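Local coordinates for envelope protein (White spot syndrome virus, PDB 7DDA), which serves as a viral envelope component, its C-terminal domain seen here carrying sulphate-binding sites responsible for binding heparin, at residues A87-S90 and T95-L98; A117-D122 and A126-G131. One frame throughout, in Å; residues are numbered along the deposited sequence.

Interaction 1: A87-S90 and T95-L98; sequences ATDS and TKKL
A beta hairpin of strands 80-89 and 95-104 closes here, where T88 and K97 form an antiparallel hydrogen-bonded pair at one edge of a four-stranded sheet. T88 N donates to K97 O at 3.0 Å, and K97 N returns a bond to T88 O at 2.9 Å. The side chains of T88 and K97 share one face of the sheet and run alongside each other, T88 OG1 resting against K97 CB before the lysine chain leads off to a salt bridge with E134. A87 with L98 and D89 with K96 are the flanking non-hydrogen-bonded pairs, their side chains on the other face. There L98 CD2 lies 3.6 Å from A87 CB, while L98 also packs on I152 of strand 145-153. K96 starts with CG anti to its own N (chi1 -165°), then bends at chi2 and chi4, which brings its ammonium back over D89. E42 is a second acidic partner of that ammonium, and the two carboxylates probably favour its charged form. Toward the turn, S90 N bonds T95 O at 3.1 Å, and S90 OG, whose stronger partner is S92 OG, comes within 3.1 Å of T95 OG1. In the salt bridge K96 NZ meets D89 OD1 at 2.8 Å, approaching from above the carboxylate plane, 39° out of it.

Interaction 2: A117-D122 and A126-G131; sequences AEIESD and ANTNIG
I130 drives its CD1 against the end of strand 110-120, and this is the close-fitting part of the contact. I130 CD1 sits 3.4 Å from A117 O and against E118 N, so it covers the peptide link, and it also touches A117 CB. Its extended chain (chi2 176°) carries CD1 this far, past I119 CG1 at 4.1 Å. I119 also meets T128: its CB lies 3.9 Å from T128 CG2, and its CG1 lies against T128 O, so I119 meets the threonine's methyl with its CB methine and the threonine's backbone carbonyl with its CG1 methylene. F150 lies against both A117 and I130, and I152 against I119, closing this apolar patch from strand 145-153. No hydrogen bond joins the two segments, and their backbones stay apart, I119 CA and T128 CA being 6.0 Å from each other. The looser side is polar. The side chains of E118 and E120 start away from the loop; E118 OE2 is hydrogen-bonded to Y164 of the same chain, and E120 OE2 forms a salt bridge with R137 of the third subunit. T128 OG1 bonds N129 OD1 of the third subunit, whereas N129 OD1 of this chain takes T128 OG1 of the second subunit. Within the loop, N129 N donates to N127 OD1 at 2.8 Å, making residues 127-129 an Asx turn in the connection between the chain's two antiparallel sheets.

Both contacts lie toward one end of an all-beta domain built from two four-stranded antiparallel sheets, with centres 14 Å apart and nearest atoms about 6 Å apart. Interaction 1 comes first along the chain and closes before interaction 2 opens; strand 95-104 leads on to strand 110-120. The hairpin belongs to one sheet, whereas 117-120 ends an outermost strand of the other, and the loop through 126-130 returns the chain to the first sheet at strand 131-135. Strand 145-153 is their common neighbour, I152 touching K96, L98 and I119. At interaction 2 this end of the domain takes part in the three-chain assembly, through polar contacts with both other subunits.

Interaction 1: A87-S90 and T95-L98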
loop_
_atom_site.group_PDB
_atom_site.type_symbol
_atom_site.label_atom_id
_atom_site.label_comp_id
_atom_site.label_asym_id
_atom_site.label_seq_id
_atom_site.Cartn_x
_atom_site.Cartn_y
_atom_site.Cartn_z
ATOM N N ALA A 87 -19.141 11.930 -8.893
ATOM C CA ALA A 87 -18.015 12.014 -9.823
ATOM C C ALA A 87 -18.238 13.229 -10.705
ATOM O O ALA A 87 -19.185 13.246 -11.491
ATOM C CB ALA A 87 -17.886 10.752 -10.677
ATOM N N THR A 88 -17.364 14.230 -10.590
ATOM C CA THR A 88 -17.509 15.487 -11.309
ATOM C C THR A 88 -16.205 15.861 -12.008
ATOM O O THR A 88 -15.121 15.765 -11.426
ATOM C CB THR A 88 -17.894 16.626 -10.363
ATOM O OG1 THR A 88 -16.788 16.907 -9.503
ATOM C CG2 THR A 88 -19.099 16.219 -9.505
ATOM N N ASP A 89 -16.312 16.313 -13.249
ATOM C CA ASP A 89 -15.168 16.921 -13.903
ATOM C C ASP A 89 -14.964 18.326 -13.370
ATOM O O ASP A 89 -15.913 19.003 -12.970
ATOM C CB ASP A 89 -15.363 16.983 -15.417
ATOM C CG ASP A 89 -15.518 15.617 -16.031
ATOM O OD1 ASP A 89 -14.627 14.762 -15.816
ATOM O OD2 ASP A 89 -16.545 15.393 -16.708
ATOM N N SER A 90 -13.710 18.757 -13.350
ATOM C CA SER A 90 -13.447 20.187 -13.306
ATOM C C SER A 90 -13.841 20.813 -14.651
ATOM O O SER A 90 -13.835 20.152 -15.695
ATOM C CB SER A 90 -11.975 20.449 -12.980
ATOM O OG SER A 90 -11.141 20.147 -14.081
ATOM N N THR A 95 -8.982 17.593 -14.499
ATOM C CA THR A 95 -9.047 16.819 -13.276
ATOM C C THR A 95 -10.457 16.295 -13.068
ATOM O O THR A 95 -11.434 16.732 -13.686
ATOM C CB THR A 95 -8.610 17.613 -12.034
ATOM O OG1 THR A 95 -9.488 18.729 -11.816
ATOM C CG2 THR A 95 -7.167 18.099 -12.182
ATOM N N LYS A 96 -10.527 15.360 -12.143
ATOM C CA LYS A 96 -11.705 14.578 -11.850
ATOM C C LYS A 96 -11.814 14.541 -10.335
ATOM O O LYS A 96 -10.799 14.359 -9.651
ATOM C CB LYS A 96 -11.514 13.176 -12.411
ATOM C CG LYS A 96 -12.732 12.353 -12.521
ATOM C CD LYS A 96 -13.210 12.411 -13.941
ATOM C CE LYS A 96 -14.439 11.593 -14.088
ATOM N NZ LYS A 96 -15.405 12.183 -15.039
ATOM N N LYS A 97 -13.014 14.738 -9.801
ATOM C CA LYS A 97 -13.233 14.627 -8.359
ATOM C C LYS A 97 -14.138 13.429 -8.090
ATOM O O LYS A 97 -15.284 13.401 -8.550
ATOM C CB LYS A 97 -13.829 15.908 -7.790
ATOM C CG LYS A 97 -14.185 15.814 -6.339
ATOM C CD LYS A 97 -12.975 15.596 -5.460
ATOM C CE LYS A 97 -13.397 15.312 -4.008
ATOM N NZ LYS A 97 -14.462 16.234 -3.491
ATOM N N LEU A 98 -13.610 12.434 -7.374
ATOM C CA LEU A 98 -14.300 11.172 -7.135
ATOM C C LEU A 98 -14.550 11.037 -5.642
ATOM O O LEU A 98 -13.604 11.048 -4.849
ATOM C CB LEU A 98 -13.479 9.982 -7.641
ATOM C CG LEU A 98 -13.160 10.007 -9.135
ATOM C CD1 LEU A 98 -12.375 8.765 -9.536
ATOM C CD2 LEU A 98 -14.436 10.136 -9.961
#

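Interaction 2: A117-D122 and A126-G131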
loop_
_atom_site.group_PDB
_atom_site.type_symbol
_atom_site.label_atom_id
_atom_site.label_comp_id
_atom_site.label_asym_id
_atom_site.label_seq_id
_atom_site.Cartn_x
_atom_site.Cartn_y
_atom_site.Cartn_z
ATOM N N ALA A 117 -4.912 5.201 -1.719
ATOM C CA ALA A 117 -5.463 5.089 -3.063
ATOM C C ALA A 117 -4.358 5.259 -4.100
ATOM O O ALA A 117 -3.382 5.980 -3.876
ATOM C CB ALA A 117 -6.569 6.120 -3.299
ATOM N N GLU A 118 -4.525 4.587 -5.237
ATOM C CA GLU A 118 -3.530 4.597 -6.303
ATOM C C GLU A 118 -4.206 4.329 -7.643
ATOM O O GLU A 118 -5.197 3.599 -7.722
ATOM C CB GLU A 118 -2.390 3.601 -5.993
ATOM C CG GLU A 118 -2.773 2.122 -5.670
ATOM C CD GLU A 118 -2.757 1.137 -6.828
ATOM O OE1 GLU A 118 -2.160 1.448 -7.863
ATOM O OE2 GLU A 118 -3.245 -0.006 -6.650
ATOM N N ILE A 119 -3.700 4.990 -8.684
ATOM C CA ILE A 119 -4.207 4.810 -10.038
ATOM C C ILE A 119 -3.605 3.544 -10.641
ATOM O O ILE A 119 -2.388 3.346 -10.625
ATOM C CB ILE A 119 -3.887 6.038 -10.901
ATOM C CG1 ILE A 119 -4.421 7.307 -10.245
ATOM C CG2 ILE A 119 -4.446 5.866 -12.321
ATOM C CD1 ILE A 119 -5.858 7.562 -10.525
ATOM N N GLU A 120 -4.452 2.686 -11.175
ATOM C CA GLU A 120 -4.030 1.465 -11.838
ATOM C C GLU A 120 -4.273 1.631 -13.325
ATOM O O GLU A 120 -5.413 1.792 -13.764
ATOM C CB GLU A 120 -4.784 0.256 -11.303
ATOM C CG GLU A 120 -4.157 -1.040 -11.644
ATOM C CD GLU A 120 -5.010 -2.187 -11.201
ATOM O OE1 GLU A 120 -4.798 -2.677 -10.073
ATOM O OE2 GLU A 120 -5.913 -2.575 -11.977
ATOM N N SER A 121 -3.204 1.566 -14.090
ATOM C CA SER A 121 -3.173 2.023 -15.463
ATOM C C SER A 121 -2.194 1.150 -16.227
ATOM O O SER A 121 -1.217 0.643 -15.663
ATOM C CB SER A 121 -2.750 3.490 -15.533
ATOM O OG SER A 121 -2.452 3.860 -16.864
ATOM N N ASP A 122 -2.462 0.978 -17.513
ATOM C CA ASP A 122 -1.552 0.203 -18.333
ATOM C C ASP A 122 -0.463 1.063 -18.960
ATOM O O ASP A 122 0.483 0.525 -19.537
ATOM C CB ASP A 122 -2.357 -0.587 -19.371
ATOM C CG ASP A 122 -2.869 0.256 -20.480
ATOM O OD1 ASP A 122 -2.848 1.492 -20.357
ATOM O OD2 ASP A 122 -3.364 -0.319 -21.467
ATOM N N ALA A 126 1.284 9.201 -17.739
ATOM C CA ALA A 126 0.330 10.151 -17.191
ATOM C C ALA A 126 0.647 10.445 -15.730
ATOM O O ALA A 126 1.185 9.608 -15.009
ATOM C CB ALA A 126 -1.100 9.615 -17.319
ATOM N N ASN A 127 0.326 11.655 -15.302
ATOM C CA ASN A 127 0.421 11.985 -13.890
ATOM C C ASN A 127 -0.549 11.112 -13.105
ATOM O O ASN A 127 -1.712 10.968 -13.487
ATOM C CB ASN A 127 0.113 13.468 -13.712
ATOM C CG ASN A 127 0.157 13.915 -12.278
ATOM O OD1 ASN A 127 0.491 13.157 -11.373
ATOM N ND2 ASN A 127 -0.159 15.180 -12.065
ATOM N N THR A 128 -0.070 10.490 -12.028
ATOM C CA THR A 128 -0.931 9.650 -11.200
ATOM C C THR A 128 -0.967 10.101 -9.746
ATOM O O THR A 128 -1.461 9.360 -8.895
ATOM C CB THR A 128 -0.532 8.165 -11.270
ATOM O OG1 THR A 128 0.853 8.005 -10.952
ATOM C CG2 THR A 128 -0.813 7.578 -12.647
ATOM N N ASN A 129 -0.468 11.294 -9.442
ATOM C CA ASN A 129 -0.717 11.902 -8.144
ATOM C C ASN A 129 -2.215 11.937 -7.832
ATOM O O ASN A 129 -3.050 12.183 -8.707
ATOM C CB ASN A 129 -0.155 13.318 -8.120
ATOM C CG ASN A 129 1.357 13.345 -8.038
ATOM O OD1 ASN A 129 1.990 12.339 -7.741
ATOM N ND2 ASN A 129 1.942 14.510 -8.288
ATOM N N ILE A 130 -2.550 11.688 -6.574
ATOM C CA ILE A 130 -3.914 11.759 -6.081
ATOM C C ILE A 130 -3.964 12.787 -4.966
ATOM O O ILE A 130 -3.200 12.699 -4.002
ATOM C CB ILE A 130 -4.388 10.394 -5.563
ATOM C CG1 ILE A 130 -4.288 9.362 -6.683
ATOM C CG2 ILE A 130 -5.804 10.518 -5.008
ATOM C CD1 ILE A 130 -4.639 8.009 -6.259
ATOM N N GLY A 131 -4.868 13.759 -5.089
ATOM C CA GLY A 131 -5.102 14.713 -4.021
ATOM C C GLY A 131 -6.211 14.214 -3.114
ATOM O O GLY A 131 -7.261 13.771 -3.588
#